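Local coordinates for alpha-L-arabinofuranosidase B (Aspergillus kawachii, PDB 6SXT), which removes terminal non-reducing alpha-L-arabinofuranose residues from arabinoxylan, L-arabinan and arabinogalactan with a catalytic domain that is followed by an arabinose-binding domain, at residues T366-K369 with E370-S373; L380-S383 with Q384-S387. All coordinates share one frame; numbering follows the deposited sequence.

Interaction 1: residues T366-K369 with E370-S373; sequences TTLK and EEAS
Ser373 turns its hydroxyl back onto the last full turn of the helix: OG donates to Lys369 O over 2.7 Å, a bond tilted 27° from that carbonyl plane. With chi1 at -59°, OG stands anti to its own carbonyl carbon and beside its backbone N, pointing back to Lys369 O. Ser373 OG is also hydrogen-bonded to Ala482 N, which ties the C-terminal tail to this helix end. Backbone bonds run from Glu370 N to Thr366 O, from Glu371 N to Thr367 O (3.1 Å) and from Ala372 N to Leu368 O (2.9 Å). Ala372 N also makes a weak bond to Lys369 O, where the chain leaves helical geometry.

Van der Waals contacts involve the two glutamates. The extended Glu371 chain crosses Leu368 at about a right angle, its OE1 lying 3.5 Å from Leu368 CA and 3.8 Å from Leu368 CD1. Glu370 leans over Thr366 O through CG (3.4 Å), and its OE2 stands 4.0 Å from Thr366 CG2. A water donates to Thr367 O at 2.8 Å and only weakly to Glu370 OE1. The extended Lys369 chain gives its NZ to Asp362 O. This is the C-terminal end of a short surface helix, 366-371, leading into strand 374-378 of the arabinose-binding beta-trefoil domain, with a serine hydroxyl closing its last turn.

Interaction 2: residues L380-S383 with Q384-S387; sequences LANS and QCFS
Asn382 and Gln384, the first and third residues of a type I beta turn that ends at Cys385, lie side by side and point the same way within the loop joining strands 374-378 and 386-390 of the beta-trefoil arabinose-binding domain. Their amide planes are 56° apart, so the two groups neither stack nor lie flush. The closest side-chain approach is Asn382 OD1 to Gln384 CB, 3.3 Å. Asn382 CG stands anti to the backbone N (chi1 -174°), which sets the amide beside the carbonyl carbon, where OD1 accepts from Gln384 N at 2.9 Å; the donor is tilted 22° from the amide carbonyl plane. This bond closes an Asx turn, while Asn382 O receives Cys385 N at 3.1 Å from well above its carbonyl plane. One asparagine thus holds two successive NH groups, one with its side chain and one with its main chain. Gln384 extends past Asn382, and its amide bonds to Gly320 O and Leu322 N, linking the turn to the segment that enters the domain.

Cys385 directs SG to the same side as Asn382 OD1, 4.0 Å away, and its disulfide to Cys423 fastens the turn to strand 422-426. At the other end of the loop, Ser387 projects toward Leu380. Its OG accepts the Leu380 N-H at 3.0 Å and is also hydrogen-bonded to Ala420 O, which leaves the buried hydroxyl with two partners. Leu380 CG packs against Ser387 OG at 3.4 Å. A water bridges the carbonyls of the turn, donating to Ser383 O and to Cys385 O, and its oxygen rests above one face of the Phe386 ring, offset toward the rim.

In the fold
Both contacts belong to the arabinose-binding domain and follow each other along the chain: helix 366-371 of interaction 1 runs into strand 374-378, which leads through the turn of interaction 2 into strand 386-390, its antiparallel neighbour in the sheet. Their centres are 24 Å apart and their nearest atoms about 10 Å apart, so the two are joined through the strand and do not touch. Neither contains a sugar-binding residue. Side chain to side chain, Ala372 is about 10 Å from Leu452, Leu380 about 9 Å from Asp419 and Ser387 about 10 Å from His400, all substrate-binding residues. The nucleophile Glu205 and proton donor Asp281 belong to the separate catalytic domain.

Interaction 1: residues T366-K369 with E370-S373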
loop_
_atom_site.group_PDB
_atom_site.type_symbol
_atom_site.label_atom_id
_atom_site.label_comp_id
_atom_site.label_asym_id
_atom_site.label_seq_id
_atom_site.Cartn_x
_atom_site.Cartn_y
_atom_site.Cartn_z
ATOM N N THR A 366 12.095 30.322 -26.808
ATOM C CA THR A 366 12.685 30.223 -25.476
ATOM C C THR A 366 11.560 29.890 -24.488
ATOM O O THR A 366 11.822 29.152 -23.514
ATOM C CB THR A 366 13.433 31.494 -25.064
ATOM O OG1 THR A 366 14.461 31.664 -26.060
ATOM C CG2 THR A 366 14.070 31.345 -23.712
ATOM N N THR A 367 10.350 30.410 -24.694
ATOM C CA THR A 367 9.203 30.120 -23.812
ATOM C C THR A 367 8.968 28.605 -23.768
ATOM O O THR A 367 8.943 28.029 -22.642
ATOM C CB THR A 367 7.945 30.820 -24.280
ATOM O OG1 THR A 367 7.605 30.513 -25.652
ATOM C CG2 THR A 367 8.163 32.304 -24.165
ATOM N N LEU A 368 8.847 28.005 -24.926
ATOM C CA LEU A 368 8.594 26.538 -24.976
ATOM C C LEU A 368 9.822 25.770 -24.443
ATOM O O LEU A 368 9.615 24.745 -23.711
ATOM C CB LEU A 368 8.183 26.152 -26.390
ATOM C CG LEU A 368 7.993 24.661 -26.654
ATOM C CD1 LEU A 368 6.907 24.138 -25.717
ATOM C CD2 LEU A 368 7.613 24.407 -28.111
ATOM N N LYS A 369 11.037 26.191 -24.732
ATOM C CA LYS A 369 12.249 25.544 -24.197
ATOM C C LYS A 369 12.191 25.477 -22.683
ATOM O O LYS A 369 12.543 24.421 -22.099
ATOM C CB LYS A 369 13.524 26.230 -24.660
ATOM C CG LYS A 369 13.774 25.997 -26.139
ATOM C CD LYS A 369 15.040 26.651 -26.592
ATOM C CE LYS A 369 15.371 26.372 -28.032
ATOM N NZ LYS A 369 16.641 27.057 -28.351
ATOM N N GLU A 370 11.757 26.547 -22.036
ATOM C CA GLU A 370 11.656 26.556 -20.566
ATOM C C GLU A 370 10.529 25.611 -20.123
ATOM O O GLU A 370 10.678 24.962 -19.037
ATOM C CB GLU A 370 11.393 27.965 -20.032
ATOM C CG GLU A 370 12.532 28.918 -20.221
ATOM C CD GLU A 370 12.121 30.275 -19.643
ATOM O OE1 GLU A 370 11.117 30.339 -18.920
ATOM O OE2 GLU A 370 12.846 31.279 -19.922
ATOM N N GLU A 371 9.413 25.579 -20.827
ATOM C CA GLU A 371 8.247 24.714 -20.513
ATOM C C GLU A 371 8.625 23.225 -20.678
ATOM O O GLU A 371 7.942 22.379 -20.076
ATOM C CB GLU A 371 7.067 25.091 -21.370
ATOM C CG GLU A 371 6.501 26.465 -20.957
ATOM C CD GLU A 371 5.536 27.029 -21.971
ATOM O OE1 GLU A 371 5.573 26.625 -23.167
ATOM O OE2 GLU A 371 4.769 27.896 -21.572
ATOM N N ALA A 372 9.641 22.948 -21.467
ATOM C CA ALA A 372 10.139 21.558 -21.701
ATOM C C ALA A 372 11.372 21.279 -20.855
ATOM O O ALA A 372 12.101 20.314 -21.182
ATOM C CB ALA A 372 10.432 21.378 -23.144
ATOM N N SER A 373 11.662 22.110 -19.865
ATOM C CA SER A 373 12.834 21.929 -18.994
ATOM C C SER A 373 12.355 21.797 -17.558
ATOM O O SER A 373 11.436 22.526 -17.131
ATOM C CB SER A 373 13.858 23.048 -19.168
ATOM O OG SER A 373 14.270 23.050 -20.509
HETATM O O HOH W 1 8.282 29.953 -20.662
#

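Interaction 2: residues L380-S383 with Q384-S387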
loop_
_atom_site.group_PDB
_atom_site.type_symbol
_atom_site.label_atom_id
_atom_site.label_comp_id
_atom_site.label_asym_id
_atom_site.label_seq_id
_atom_site.Cartn_x
_atom_site.Cartn_y
_atom_site.Cartn_z
ATOM N N LEU A 380 9.234 15.069 -2.805
ATOM C CA LEU A 380 8.556 15.832 -1.747
ATOM C C LEU A 380 7.991 14.882 -0.689
ATOM O O LEU A 380 7.865 15.344 0.462
ATOM C CB LEU A 380 7.485 16.713 -2.364
ATOM C CG LEU A 380 8.028 17.878 -3.217
ATOM C CD1 LEU A 380 6.915 18.552 -3.907
ATOM C CD2 LEU A 380 8.767 18.878 -2.328
ATOM N N ALA A 381 7.528 13.692 -1.076
ATOM C CA ALA A 381 6.970 12.736 -0.076
ATOM C C ALA A 381 7.885 11.554 0.215
ATOM O O ALA A 381 7.559 10.772 1.133
ATOM C CB ALA A 381 5.639 12.234 -0.543
ATOM N N ASN A 382 8.965 11.408 -0.514
ATOM C CA ASN A 382 9.879 10.267 -0.322
ATOM C C ASN A 382 11.252 10.671 -0.813
ATOM O O ASN A 382 11.366 10.979 -2.000
ATOM C CB ASN A 382 9.373 8.994 -0.998
ATOM C CG ASN A 382 10.287 7.851 -0.614
ATOM O OD1 ASN A 382 11.440 7.795 -1.033
ATOM N ND2 ASN A 382 9.782 6.937 0.217
ATOM N N SER A 383 12.231 10.668 0.079
ATOM C CA SER A 383 13.560 11.222 -0.260
ATOM C C SER A 383 14.371 10.324 -1.197
ATOM O O SER A 383 15.395 10.783 -1.675
ATOM C CB SER A 383 14.330 11.525 1.011
ATOM O OG SER A 383 14.617 10.303 1.624
ATOM N N GLN A 384 13.967 9.069 -1.494
ATOM C CA GLN A 384 14.630 8.232 -2.516
ATOM C C GLN A 384 14.159 8.610 -3.919
ATOM O O GLN A 384 14.837 8.365 -4.867
ATOM C CB GLN A 384 14.227 6.737 -2.452
ATOM C CG GLN A 384 14.528 6.000 -1.205
ATOM C CD GLN A 384 14.362 4.519 -1.533
ATOM O OE1 GLN A 384 14.841 4.042 -2.560
ATOM N NE2 GLN A 384 13.619 3.901 -0.643
ATOM N N CYS A 385 12.967 9.174 -4.008
ATOM C CA CYS A 385 12.286 9.465 -5.264
ATOM C C CYS A 385 12.490 10.956 -5.566
ATOM O O CYS A 385 13.410 11.589 -4.975
ATOM C CB CYS A 385 10.849 9.035 -5.196
ATOM S SG CYS A 385 10.786 7.217 -4.908
ATOM N N PHE A 386 11.777 11.446 -6.569
ATOM C CA PHE A 386 12.037 12.800 -7.126
ATOM C C PHE A 386 10.713 13.513 -7.355
ATOM O O PHE A 386 9.601 12.936 -7.517
ATOM C CB PHE A 386 12.901 12.729 -8.383
ATOM C CG PHE A 386 14.260 12.147 -8.131
ATOM C CD1 PHE A 386 15.270 12.923 -7.603
ATOM C CD2 PHE A 386 14.489 10.788 -8.286
ATOM C CE1 PHE A 386 16.514 12.388 -7.328
ATOM C CE2 PHE A 386 15.728 10.253 -8.009
ATOM C CZ PHE A 386 16.739 11.039 -7.512
ATOM N N SER A 387 10.866 14.861 -7.453
ATOM C CA SER A 387 9.781 15.745 -7.896
ATOM C C SER A 387 10.349 16.653 -9.006
ATOM O O SER A 387 11.573 16.878 -9.005
ATOM C CB SER A 387 9.217 16.524 -6.739
ATOM O OG SER A 387 8.653 15.658 -5.720
HETATM O O HOH W 2 16.080 11.552 -4.138
#